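Local coordinates for protein carboxypeptidase 1 (Deinococcus radiodurans str. R1, PDB 5GIV) that probably acts as a zinc-dependent carboxypeptidase of the M32 family, removing amino acids one at a time from peptide C-termini with broad specificity, at residues 81-85 with 468-472; 85-90 with 283-287; 99-104 with 145-151; 159-163 with 414-420; 435-441 with 454-458. One frame throughout, in Å; residues are numbered along the deposited sequence.

Contact 1 of 5, residues 81-85 with 468-472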
# COMPACT_ATOMS: atom_id res chain seq x y z
N PRO A 81 -5.64 25.21 -27.84
CA PRO A 81 -6.78 25.29 -26.91
C PRO A 81 -6.63 24.42 -25.68
O PRO A 81 -7.07 24.83 -24.59
CB PRO A 81 -7.97 24.86 -27.79
CG PRO A 81 -7.55 25.23 -29.18
CD PRO A 81 -6.06 24.98 -29.23
N GLU A 82 -6.04 23.24 -25.80
CA GLU A 82 -5.85 22.38 -24.63
C GLU A 82 -4.78 22.93 -23.70
O GLU A 82 -4.96 22.94 -22.48
CB GLU A 82 -5.51 20.96 -25.06
CG GLU A 82 -6.65 20.28 -25.79
CD GLU A 82 -6.29 18.89 -26.21
OE1 GLU A 82 -7.15 18.23 -26.82
OE2 GLU A 82 -5.14 18.48 -25.95
N GLN A 83 -3.66 23.39 -24.26
CA GLN A 83 -2.60 23.92 -23.41
C GLN A 83 -3.08 25.18 -22.70
O GLN A 83 -2.82 25.37 -21.50
CB GLN A 83 -1.35 24.22 -24.23
CG GLN A 83 -0.65 22.99 -24.80
CD GLN A 83 0.41 23.36 -25.83
OE1 GLN A 83 0.29 24.37 -26.53
NE2 GLN A 83 1.46 22.54 -25.92
N ALA A 84 -3.81 26.04 -23.41
CA ALA A 84 -4.37 27.23 -22.78
C ALA A 84 -5.34 26.84 -21.66
O ALA A 84 -5.37 27.49 -20.61
CB ALA A 84 -5.07 28.10 -23.82
N ARG A 85 -6.16 25.82 -21.90
CA ARG A 85 -7.09 25.36 -20.87
C ARG A 85 -6.35 24.76 -19.67
O ARG A 85 -6.75 24.99 -18.52
CB ARG A 85 -8.08 24.35 -21.48
CG ARG A 85 -9.04 23.71 -20.49
CD ARG A 85 -9.97 24.70 -19.79
NE ARG A 85 -10.89 23.97 -18.93
CZ ARG A 85 -11.65 24.51 -17.98
NH1 ARG A 85 -11.62 25.81 -17.76
NH2 ARG A 85 -12.44 23.73 -17.24
N ARG A 468 -10.79 17.31 -17.12
CA ARG A 468 -11.20 18.66 -16.75
C ARG A 468 -11.14 19.64 -17.93
O ARG A 468 -11.31 20.85 -17.73
CB ARG A 468 -10.33 19.14 -15.58
CG ARG A 468 -10.46 18.25 -14.32
CD ARG A 468 -9.56 18.68 -13.15
NE ARG A 468 -10.02 19.87 -12.43
CZ ARG A 468 -9.22 20.69 -11.75
NH1 ARG A 468 -7.90 20.47 -11.71
NH2 ARG A 468 -9.73 21.73 -11.11
N ARG A 469 -10.93 19.14 -19.16
CA ARG A 469 -10.79 20.00 -20.33
C ARG A 469 -11.99 20.93 -20.50
O ARG A 469 -11.83 22.10 -20.87
CB ARG A 469 -10.59 19.15 -21.59
CG ARG A 469 -10.92 19.83 -22.91
CD ARG A 469 -9.81 20.77 -23.30
NE ARG A 469 -10.04 21.48 -24.57
CZ ARG A 469 -10.69 22.64 -24.68
NH1 ARG A 469 -11.23 23.21 -23.61
NH2 ARG A 469 -10.80 23.22 -25.86
N TRP A 470 -13.20 20.44 -20.26
CA TRP A 470 -14.41 21.25 -20.31
C TRP A 470 -14.96 21.48 -18.91
O TRP A 470 -14.77 20.65 -18.02
CB TRP A 470 -15.48 20.59 -21.19
CG TRP A 470 -14.99 20.25 -22.58
CD1 TRP A 470 -14.74 19.01 -23.08
CD2 TRP A 470 -14.73 21.18 -23.64
NE1 TRP A 470 -14.32 19.10 -24.39
CE2 TRP A 470 -14.31 20.42 -24.76
CE3 TRP A 470 -14.81 22.57 -23.75
CZ2 TRP A 470 -13.97 21.01 -25.97
CZ3 TRP A 470 -14.46 23.16 -24.96
CH2 TRP A 470 -14.05 22.38 -26.06
N THR A 471 -15.63 22.62 -18.71
CA THR A 471 -16.35 22.82 -17.47
C THR A 471 -17.50 21.82 -17.39
O THR A 471 -17.95 21.29 -18.41
CB THR A 471 -16.92 24.24 -17.37
OG1 THR A 471 -17.99 24.43 -18.31
CG2 THR A 471 -15.84 25.26 -17.64
N PRO A 472 -18.00 21.55 -16.18
CA PRO A 472 -19.14 20.62 -16.07
C PRO A 472 -20.28 20.96 -17.01
O PRO A 472 -20.77 20.08 -17.73
CB PRO A 472 -19.53 20.74 -14.59
CG PRO A 472 -18.24 21.12 -13.90
CD PRO A 472 -17.52 22.02 -14.87
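R85 reaches from the first turn of a helix to the backbone carbonyls of R468 and R469, while the side chain of R469 runs back the other way toward P81 and E82. The two arginines pass at a slant, their guanidinium planes 47° apart, and the aliphatic part of R85 lies against the R469 head group, with CG of R85 3.8 Å from NH1 of R469. CG of R85 is anti to its backbone N (chi1 176°) and the chain bends at chi2, which carries the guanidinium over the loop. There NH2 of R85 donates to O of R468 at 3.1 Å, the oxygen lying near the edge of the guanidinium and the donor nearly in line with the C=O bond. NE of R85 makes two weaker bonds, to O of R469 at 2.9 Å with a poor N-H...O angle of 122° and to O of R468 at 3.4 Å. NH1 turns to Q88 on its own helix. Beyond them, CG2 of T471 packs 3.7 Å from NH2 of R85. The R469 guanidinium has CH2 of W470 over one face, toward the rim, and the carbonyl O of P81 over the other. E82 crosses R469 at about a right angle and touches it through CG, 3.8 Å from NE; its carboxylate makes no direct salt bridge there. The contact ties the start of helix 81-99 to the loop between helices 453-464 and 472-480, where T471 is the N-cap of the second, and R468 bridges onward to D93 and P285.

Contact 2 of 5, residues 85-90 with 283-287; sequences RMVQVA and GTPLG
This is an apolar helix-to-loop contact, partly buried, in which one side of helix 81-99 rests on the turn 284-287 between helices 257-275 and 292-306. M86, V89 and A90 supply the helix surface; P285 and L286 supply the turn. L286 enters with its two methyls divided between neighbours: CD1 lies 3.4 Å from CG of M86, and CD2 lies 3.5 Å from CG2 of V89. The other V89 methyl, CG1, sits 3.7 Å from CB of P285. CG1 is anti to the V89 backbone N (chi1 166°), which spreads the two methyls over both turn residues. The proline ring continues the surface, its CG 3.8 Å from CB of A90, and the M86 methyl CE approaches CD of P285 at 3.7 Å. The turn is type I and braced from within: OG1 of T284 accepts from N of L286 at 3.1 Å, an ST turn, and also bonds to O of F281, while N of G287 bonds to O of T284. Beyond the pair, W17 of helix 8-36 touches M86, A90 and P285, while O of P285 accepts from R468. The side chains meet mainly through carbon, and no polar pair joins helix to turn, so fit holds them.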
# COMPACT_ATOMS: atom_id res chain seq x y z
N ARG A 85 -6.16 25.82 -21.90
CA ARG A 85 -7.09 25.36 -20.87
C ARG A 85 -6.35 24.76 -19.67
O ARG A 85 -6.75 24.99 -18.52
CB ARG A 85 -8.08 24.35 -21.48
CG ARG A 85 -9.04 23.71 -20.49
CD ARG A 85 -9.97 24.70 -19.79
NE ARG A 85 -10.89 23.97 -18.93
CZ ARG A 85 -11.65 24.51 -17.98
NH1 ARG A 85 -11.62 25.81 -17.76
NH2 ARG A 85 -12.44 23.73 -17.24
N MET A 86 -5.27 24.01 -19.90
CA MET A 86 -4.46 23.53 -18.79
C MET A 86 -3.97 24.69 -17.94
O MET A 86 -4.02 24.65 -16.71
CB MET A 86 -3.26 22.73 -19.30
CG MET A 86 -3.58 21.36 -19.85
SD MET A 86 -2.08 20.50 -20.36
CE MET A 86 -1.20 20.50 -18.82
N VAL A 87 -3.47 25.74 -18.60
CA VAL A 87 -2.99 26.91 -17.87
C VAL A 87 -4.13 27.58 -17.13
O VAL A 87 -3.98 27.97 -15.96
CB VAL A 87 -2.30 27.88 -18.85
CG1 VAL A 87 -1.98 29.20 -18.17
CG2 VAL A 87 -1.03 27.24 -19.39
N GLN A 88 -5.29 27.70 -17.77
CA GLN A 88 -6.43 28.31 -17.10
C GLN A 88 -6.82 27.50 -15.87
O GLN A 88 -7.05 28.06 -14.79
CB GLN A 88 -7.60 28.43 -18.07
CG GLN A 88 -8.82 29.11 -17.47
CD GLN A 88 -10.02 29.10 -18.39
OE1 GLN A 88 -10.41 28.06 -18.92
NE2 GLN A 88 -10.59 30.28 -18.62
N VAL A 89 -6.89 26.18 -16.01
CA VAL A 89 -7.24 25.32 -14.88
C VAL A 89 -6.16 25.40 -13.80
O VAL A 89 -6.47 25.49 -12.60
CB VAL A 89 -7.46 23.88 -15.37
CG1 VAL A 89 -7.48 22.90 -14.19
CG2 VAL A 89 -8.76 23.79 -16.17
N ALA A 90 -4.89 25.36 -14.19
CA ALA A 90 -3.81 25.47 -13.21
C ALA A 90 -3.88 26.79 -12.45
O ALA A 90 -3.65 26.83 -11.24
CB ALA A 90 -2.45 25.31 -13.89
N GLY A 283 -1.16 13.48 -15.27
CA GLY A 283 -0.05 14.25 -14.77
C GLY A 283 -0.16 15.73 -15.03
O GLY A 283 0.82 16.46 -14.79
N THR A 284 -1.30 16.20 -15.55
CA THR A 284 -1.54 17.61 -15.75
C THR A 284 -2.79 18.04 -14.98
O THR A 284 -3.53 17.19 -14.46
CB THR A 284 -1.71 17.93 -17.23
OG1 THR A 284 -3.06 17.65 -17.63
CG2 THR A 284 -0.74 17.09 -18.06
N PRO A 285 -3.04 19.34 -14.86
CA PRO A 285 -4.26 19.80 -14.16
C PRO A 285 -5.56 19.31 -14.80
O PRO A 285 -6.62 19.44 -14.18
CB PRO A 285 -4.15 21.33 -14.22
CG PRO A 285 -2.70 21.60 -14.39
CD PRO A 285 -2.18 20.47 -15.24
N LEU A 286 -5.52 18.78 -16.02
CA LEU A 286 -6.74 18.28 -16.63
C LEU A 286 -6.96 16.79 -16.38
O LEU A 286 -8.00 16.27 -16.76
CB LEU A 286 -6.72 18.56 -18.15
CG LEU A 286 -6.56 20.01 -18.65
CD1 LEU A 286 -6.76 20.14 -20.17
CD2 LEU A 286 -7.46 20.99 -17.92
N GLY A 287 -6.00 16.11 -15.74
CA GLY A 287 -6.06 14.66 -15.63
C GLY A 287 -6.86 14.07 -14.48
O GLY A 287 -6.30 13.37 -13.62

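Contact 3 of 5, residues 99-104 with 145-151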
# COMPACT_ATOMS: atom_id res chain seq x y z
N ARG A 99 -5.54 31.49 -2.01
CA ARG A 99 -6.52 32.39 -1.41
C ARG A 99 -6.64 32.14 0.09
O ARG A 99 -6.83 33.08 0.87
CB ARG A 99 -7.88 32.22 -2.08
CG ARG A 99 -8.92 33.22 -1.63
CD ARG A 99 -8.76 34.55 -2.38
NE ARG A 99 -9.09 34.39 -3.79
CZ ARG A 99 -10.31 34.51 -4.30
NH1 ARG A 99 -11.34 34.80 -3.52
NH2 ARG A 99 -10.51 34.33 -5.60
N ILE A 100 -6.56 30.88 0.50
CA ILE A 100 -6.77 30.50 1.89
C ILE A 100 -5.41 30.45 2.57
O ILE A 100 -4.52 29.71 2.11
CB ILE A 100 -7.50 29.15 2.01
CG1 ILE A 100 -8.79 29.19 1.19
CG2 ILE A 100 -7.76 28.81 3.47
CD1 ILE A 100 -9.53 27.88 1.16
N PRO A 101 -5.20 31.20 3.65
CA PRO A 101 -3.89 31.19 4.33
C PRO A 101 -3.50 29.80 4.78
O PRO A 101 -4.33 29.01 5.25
CB PRO A 101 -4.11 32.13 5.53
CG PRO A 101 -5.27 32.98 5.15
CD PRO A 101 -6.15 32.13 4.28
N ALA A 102 -2.20 29.49 4.65
CA ALA A 102 -1.69 28.19 5.06
C ALA A 102 -1.98 27.91 6.54
O ALA A 102 -2.26 26.77 6.92
CB ALA A 102 -0.19 28.09 4.79
N GLU A 103 -1.91 28.94 7.38
CA GLU A 103 -2.27 28.76 8.78
C GLU A 103 -3.66 28.17 8.91
O GLU A 103 -3.89 27.20 9.64
CB GLU A 103 -2.18 30.09 9.52
CG GLU A 103 -1.14 30.12 10.62
CD GLU A 103 -1.16 28.85 11.46
OE1 GLU A 103 -0.37 27.92 11.17
OE2 GLU A 103 -1.97 28.79 12.42
N PHE A 104 -4.62 28.76 8.20
CA PHE A 104 -6.01 28.32 8.28
C PHE A 104 -6.17 26.90 7.72
O PHE A 104 -6.98 26.13 8.22
CB PHE A 104 -6.91 29.29 7.53
CG PHE A 104 -8.36 28.95 7.63
CD1 PHE A 104 -9.12 29.42 8.69
CD2 PHE A 104 -8.97 28.16 6.67
CE1 PHE A 104 -10.45 29.12 8.79
CE2 PHE A 104 -10.30 27.85 6.77
CZ PHE A 104 -11.05 28.33 7.83
N ALA A 145 -13.88 29.75 6.12
CA ALA A 145 -13.26 29.33 4.87
C ALA A 145 -13.99 29.95 3.68
O ALA A 145 -13.35 30.45 2.75
CB ALA A 145 -13.26 27.81 4.76
N ALA A 146 -15.32 29.94 3.71
CA ALA A 146 -16.07 30.52 2.61
C ALA A 146 -15.84 32.03 2.51
O ALA A 146 -15.90 32.59 1.41
CB ALA A 146 -17.55 30.22 2.77
N SER A 147 -15.56 32.69 3.63
CA SER A 147 -15.38 34.14 3.60
C SER A 147 -14.13 34.55 2.84
O SER A 147 -14.03 35.71 2.42
CB SER A 147 -15.36 34.71 5.02
OG SER A 147 -14.18 34.35 5.71
N TYR A 148 -13.17 33.64 2.65
CA TYR A 148 -12.03 33.95 1.80
C TYR A 148 -12.40 34.04 0.32
O TYR A 148 -11.54 34.39 -0.49
CB TYR A 148 -10.92 32.92 1.97
CG TYR A 148 -10.25 32.96 3.32
CD1 TYR A 148 -9.46 34.03 3.70
CD2 TYR A 148 -10.41 31.91 4.22
CE1 TYR A 148 -8.85 34.07 4.94
CE2 TYR A 148 -9.81 31.94 5.46
CZ TYR A 148 -9.03 33.02 5.81
OH TYR A 148 -8.43 33.04 7.05
N PHE A 149 -13.64 33.71 -0.04
CA PHE A 149 -14.11 33.77 -1.42
C PHE A 149 -15.37 34.62 -1.47
O PHE A 149 -16.49 34.12 -1.67
CB PHE A 149 -14.35 32.35 -1.96
CG PHE A 149 -13.09 31.54 -2.02
CD1 PHE A 149 -12.60 30.90 -0.89
CD2 PHE A 149 -12.38 31.42 -3.21
CE1 PHE A 149 -11.42 30.16 -0.94
CE2 PHE A 149 -11.21 30.68 -3.27
CZ PHE A 149 -10.73 30.05 -2.13
N PRO A 150 -15.23 35.94 -1.27
CA PRO A 150 -16.40 36.82 -1.26
C PRO A 150 -17.15 36.88 -2.58
O PRO A 150 -18.28 37.37 -2.59
CB PRO A 150 -15.81 38.19 -0.90
CG PRO A 150 -14.39 38.10 -1.37
CD PRO A 150 -13.97 36.69 -1.14
N GLU A 151 -16.57 36.40 -3.68
CA GLU A 151 -17.35 36.35 -4.92
C GLU A 151 -18.60 35.50 -4.79
O GLU A 151 -19.48 35.58 -5.65
CB GLU A 151 -16.49 35.85 -6.08
CG GLU A 151 -15.73 34.58 -5.78
CD GLU A 151 -14.42 34.89 -5.09
OE1 GLU A 151 -13.35 34.47 -5.58
OE2 GLU A 151 -14.47 35.59 -4.05
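R99 grips E151 end-on: NH1 and NH2 both donate to OE1, at 2.9 and 2.8 Å, in a salt bridge whose guanidinium and carboxylate planes are 24° apart. NH1 also donates to the carbonyl O of Y148 at 3.1 Å, on a lone pair in the carbonyl plane. CG of R99, anti to the backbone N, stands 3.9 Å from the F149 ring centroid in a CH-pi contact; bends at chi2 and chi3 then turn the guanidinium to E151, with CD2 of F149 over one face. CG1 of I100 meets the same ring at its edge, 3.5 Å from CE1. Replacing R99 with an alanine would probably leave the E151 carboxylate and the Y148 carbonyl without these donors and uncover one face of F149. Alongside, CD of P101 lies over the Y148 ring, 3.6 Å from its centroid, and the edge of Y148 points at the face of F104 in a T-shaped pair with centroids 5.4 Å apart. F104 also touches A145. Farther out, E95 salt-bridges NE of R99 and Y158 stacks on F149. The contact joins the break between helices 81-99 and 102-122 to the end of helix 128-147, with helix 155-163 behind A145 and A146.

Contact 4 of 5, residues 159-163 with 414-420; sequences YINES and PIGGSFQ
Y159 lays its side chain along the loop 414-417, touching it from CB to the far end of the ring. CB lies 3.1 Å from the carbonyl O of G416, and with CG anti to the carbonyl carbon (chi1 -72°) the ring is carried on to P414, where CE1 lies 3.7 Å from the proline CB. The hydroxyl continues to the carbonyl O of S142, and the carbonyl O of I415 sits over one ring face. Replacing Y159 with an alanine would probably leave a gap beside P414 and deprive the S142 carbonyl of its hydroxyl partner. The loop comes this close because of its glycines: a CB on G417 would clash with CB of Y159, and the backbone angles of G416 by themselves call for glycine. Q420 folds back, with CG between backbone N and carbonyl carbon (chi1 73°) and a second bend at chi2 (-76°). This turns NE2 toward the helix, 3.6 Å from CB of S163, while it donates to O of G417 at 3.2 Å from above the carbonyl plane. Two waters complete the join. One donates to O of I160 and accepts from NE2 of Q420 at 2.8 Å; the other donates to OG of S163 and to O of G417. This buried, glycine-dependent helix-to-loop junction lies near the HExxH zinc site, the S163 side chain about 9 Å from that of the zinc ligand E296.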
# COMPACT_ATOMS: atom_id res chain seq x y z
N TYR A 159 -19.67 26.41 -1.33
CA TYR A 159 -19.52 24.97 -1.23
C TYR A 159 -20.22 24.24 -2.37
O TYR A 159 -19.70 23.25 -2.90
CB TYR A 159 -20.01 24.48 0.14
CG TYR A 159 -19.05 24.88 1.23
CD1 TYR A 159 -17.80 24.29 1.32
CD2 TYR A 159 -19.38 25.87 2.14
CE1 TYR A 159 -16.90 24.66 2.29
CE2 TYR A 159 -18.49 26.25 3.12
CZ TYR A 159 -17.25 25.65 3.18
OH TYR A 159 -16.35 26.02 4.16
N ILE A 160 -21.41 24.69 -2.76
CA ILE A 160 -22.06 24.06 -3.91
C ILE A 160 -21.17 24.14 -5.14
O ILE A 160 -21.00 23.15 -5.86
CB ILE A 160 -23.44 24.70 -4.16
CG1 ILE A 160 -24.38 24.39 -2.99
CG2 ILE A 160 -24.04 24.20 -5.48
CD1 ILE A 160 -25.74 25.01 -3.12
N ASN A 161 -20.54 25.30 -5.37
CA ASN A 161 -19.67 25.47 -6.53
C ASN A 161 -18.38 24.67 -6.39
O ASN A 161 -17.85 24.16 -7.38
CB ASN A 161 -19.37 26.95 -6.76
CG ASN A 161 -18.35 27.17 -7.87
OD1 ASN A 161 -18.69 27.13 -9.05
ND2 ASN A 161 -17.10 27.40 -7.49
N GLU A 162 -17.85 24.57 -5.17
CA GLU A 162 -16.67 23.75 -4.94
C GLU A 162 -16.92 22.30 -5.34
O GLU A 162 -16.04 21.63 -5.89
CB GLU A 162 -16.24 23.84 -3.48
CG GLU A 162 -14.80 23.45 -3.22
CD GLU A 162 -13.82 24.46 -3.82
OE1 GLU A 162 -14.23 25.61 -4.09
OE2 GLU A 162 -12.63 24.09 -4.01
N SER A 163 -18.13 21.82 -5.09
CA SER A 163 -18.49 20.46 -5.47
C SER A 163 -18.74 20.35 -6.98
O SER A 163 -18.26 19.42 -7.63
CB SER A 163 -19.72 20.01 -4.67
OG SER A 163 -20.29 18.83 -5.20
N PRO A 414 -15.95 20.13 6.02
CA PRO A 414 -16.80 21.29 6.25
C PRO A 414 -18.26 20.90 6.28
O PRO A 414 -18.67 19.84 5.79
CB PRO A 414 -16.50 22.20 5.05
CG PRO A 414 -15.27 21.64 4.41
CD PRO A 414 -15.31 20.17 4.70
N ILE A 415 -19.06 21.79 6.86
CA ILE A 415 -20.51 21.70 6.84
C ILE A 415 -21.01 22.58 5.71
O ILE A 415 -20.75 23.79 5.70
CB ILE A 415 -21.13 22.12 8.18
CG1 ILE A 415 -20.73 21.15 9.28
CG2 ILE A 415 -22.64 22.21 8.06
CD1 ILE A 415 -21.07 21.66 10.67
N GLY A 416 -21.70 21.98 4.74
CA GLY A 416 -22.25 22.74 3.64
C GLY A 416 -21.84 22.21 2.29
O GLY A 416 -20.65 22.11 2.00
N GLY A 417 -22.82 21.92 1.43
CA GLY A 417 -22.52 21.41 0.11
C GLY A 417 -21.93 20.02 0.08
O GLY A 417 -21.30 19.65 -0.91
N SER A 418 -22.16 19.22 1.12
CA SER A 418 -21.53 17.91 1.25
C SER A 418 -22.23 16.81 0.47
O SER A 418 -21.61 15.78 0.21
CB SER A 418 -21.49 17.48 2.71
OG SER A 418 -21.02 18.52 3.54
N PHE A 419 -23.50 17.00 0.11
CA PHE A 419 -24.32 15.89 -0.36
C PHE A 419 -25.02 16.10 -1.70
O PHE A 419 -25.42 15.10 -2.30
CB PHE A 419 -25.40 15.56 0.69
CG PHE A 419 -24.84 14.99 1.97
CD1 PHE A 419 -24.56 13.62 2.08
CD2 PHE A 419 -24.60 15.80 3.07
CE1 PHE A 419 -24.05 13.09 3.24
CE2 PHE A 419 -24.10 15.27 4.25
CZ PHE A 419 -23.81 13.91 4.33
N GLN A 420 -25.22 17.34 -2.18
CA GLN A 420 -26.03 17.48 -3.38
C GLN A 420 -25.38 16.80 -4.59
O GLN A 420 -26.09 16.42 -5.52
CB GLN A 420 -26.35 18.95 -3.68
CG GLN A 420 -25.21 19.77 -4.19
CD GLN A 420 -24.27 20.12 -3.08
OE1 GLN A 420 -24.64 20.06 -1.90
NE2 GLN A 420 -23.05 20.45 -3.44
O HOH W 1 -22.89 20.99 -6.17
O HOH W 2 -21.79 17.51 -2.94

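Contact 5 of 5, residues 435-441 with 454-458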
# COMPACT_ATOMS: atom_id res chain seq x y z
N ALA A 435 -28.25 9.64 -23.82
CA ALA A 435 -27.45 10.10 -24.94
C ALA A 435 -26.66 8.95 -25.55
O ALA A 435 -26.49 8.87 -26.77
CB ALA A 435 -26.51 11.23 -24.50
N ALA A 436 -26.16 8.03 -24.70
CA ALA A 436 -25.42 6.87 -25.21
C ALA A 436 -26.32 5.93 -26.01
O ALA A 436 -25.88 5.37 -27.03
CB ALA A 436 -24.76 6.12 -24.06
N GLU A 437 -27.56 5.73 -25.58
CA GLU A 437 -28.46 4.87 -26.35
C GLU A 437 -28.91 5.56 -27.64
O GLU A 437 -29.00 4.91 -28.69
CB GLU A 437 -29.65 4.45 -25.49
CG GLU A 437 -30.88 3.96 -26.27
CD GLU A 437 -30.71 2.59 -26.97
OE1 GLU A 437 -29.72 1.86 -26.68
OE2 GLU A 437 -31.58 2.25 -27.81
N ALA A 438 -29.17 6.86 -27.59
CA ALA A 438 -29.50 7.59 -28.81
C ALA A 438 -28.42 7.43 -29.87
O ALA A 438 -28.72 7.30 -31.06
CB ALA A 438 -29.72 9.07 -28.49
N ALA A 439 -27.15 7.43 -29.46
CA ALA A 439 -26.05 7.27 -30.41
C ALA A 439 -25.74 5.81 -30.73
O ALA A 439 -24.94 5.56 -31.64
CB ALA A 439 -24.78 7.94 -29.90
N ASN A 440 -26.29 4.86 -29.98
CA ASN A 440 -26.01 3.43 -30.19
C ASN A 440 -27.30 2.64 -29.99
O ASN A 440 -27.46 1.93 -28.99
CB ASN A 440 -24.92 2.95 -29.24
CG ASN A 440 -23.63 3.73 -29.39
OD1 ASN A 440 -22.74 3.33 -30.13
ND2 ASN A 440 -23.52 4.83 -28.66
N PRO A 441 -28.22 2.69 -30.97
CA PRO A 441 -29.51 1.99 -30.82
C PRO A 441 -29.36 0.50 -30.58
O PRO A 441 -28.85 -0.24 -31.43
CB PRO A 441 -30.21 2.27 -32.15
CG PRO A 441 -29.11 2.58 -33.11
CD PRO A 441 -28.06 3.29 -32.30
N ARG A 454 -19.85 -0.59 -26.62
CA ARG A 454 -20.49 0.57 -27.23
C ARG A 454 -20.88 1.60 -26.19
O ARG A 454 -20.71 2.81 -26.40
CB ARG A 454 -21.72 0.13 -28.04
CG ARG A 454 -21.38 -0.80 -29.18
CD ARG A 454 -22.40 -0.68 -30.30
NE ARG A 454 -23.75 -1.04 -29.89
CZ ARG A 454 -24.84 -0.67 -30.55
NH1 ARG A 454 -24.74 0.08 -31.64
NH2 ARG A 454 -26.04 -1.05 -30.12
N LEU A 455 -21.41 1.16 -25.05
CA LEU A 455 -21.73 2.10 -23.98
C LEU A 455 -20.46 2.71 -23.40
O LEU A 455 -20.33 3.93 -23.30
CB LEU A 455 -22.56 1.40 -22.91
CG LEU A 455 -22.79 2.18 -21.61
CD1 LEU A 455 -23.56 3.48 -21.85
CD2 LEU A 455 -23.51 1.31 -20.59
N HIS A 456 -19.49 1.86 -23.05
CA HIS A 456 -18.23 2.36 -22.50
C HIS A 456 -17.49 3.23 -23.51
O HIS A 456 -16.98 4.30 -23.16
CB HIS A 456 -17.38 1.17 -22.04
CG HIS A 456 -16.09 1.56 -21.38
ND1 HIS A 456 -14.88 1.44 -22.01
CD2 HIS A 456 -15.84 2.11 -20.17
CE1 HIS A 456 -13.92 1.87 -21.20
NE2 HIS A 456 -14.48 2.28 -20.08
N GLY A 457 -17.45 2.80 -24.78
CA GLY A 457 -16.80 3.61 -25.80
C GLY A 457 -17.42 4.98 -25.92
O GLY A 457 -16.71 6.00 -25.96
N TRP A 458 -18.75 5.05 -25.93
CA TRP A 458 -19.42 6.34 -26.00
C TRP A 458 -19.05 7.21 -24.80
O TRP A 458 -18.72 8.39 -24.95
CB TRP A 458 -20.94 6.14 -26.07
CG TRP A 458 -21.67 7.41 -26.37
CD1 TRP A 458 -22.04 7.88 -27.61
CD2 TRP A 458 -22.12 8.39 -25.43
NE1 TRP A 458 -22.68 9.08 -27.49
CE2 TRP A 458 -22.75 9.42 -26.16
CE3 TRP A 458 -22.07 8.50 -24.03
CZ2 TRP A 458 -23.32 10.54 -25.55
CZ3 TRP A 458 -22.63 9.61 -23.42
CH2 TRP A 458 -23.25 10.61 -24.18
O HOH W 3 -27.47 -0.60 -33.60
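The indole of W458 lies flat against the last turn of helix 420-439, with CA of A436 over its centre, 3.8 Å from the five-membered ring centroid in a CH-pi contact. CG anti to the backbone N extends the ring across to that helix. Alanines allow the close approach: CB of A436 sits 3.6 Å from CE3 of W458, CB of A435 packs by the far end of the six-membered ring, and CB of A439 lies near NE1 and CD1. CD1 of L455 adds to this patch, 3.6 Å from CB of A436. Farther out, N440 stands with its amide at 88° to the indole, ND2 being 3.5 Å from CD1 of W458. That ND2 donates to O of A436 at 2.9 Å and 169°, which fixes the amide. CB of N440 covers one face of the R454 guanidinium, whose NH2 donates to O of P441 at 3.2 Å from above the carbonyl plane. A water also donates to that oxygen, and D446 salt-bridges NE of R454. The contact joins the end of helix 420-439 to the start of helix 453-464 (segment axes 9.6 Å apart at 114°), and L455 also touches helices 292-306 and 443-448.

Contacts 1 and 2 form one patch: their centres are 7 Å apart, they share R85, and R468 ties them by bonding through NH1 to O of P285 and through N to O of L286, both at 3.0 Å. Contact 3 lies about 22 Å from contact 2, centre to centre, at the far end of the same helix 81-99. It touches contact 4, where CB of A145 packs 3.6 Å from OH of Y159. Contact 4 also approaches the metal site, the S163 side chain about 11 Å from the zinc ion held by H266, H270 and E296. Contact 5 touches none of the others, its centre about 24 Å from contact 1's and 42 Å from contact 3's.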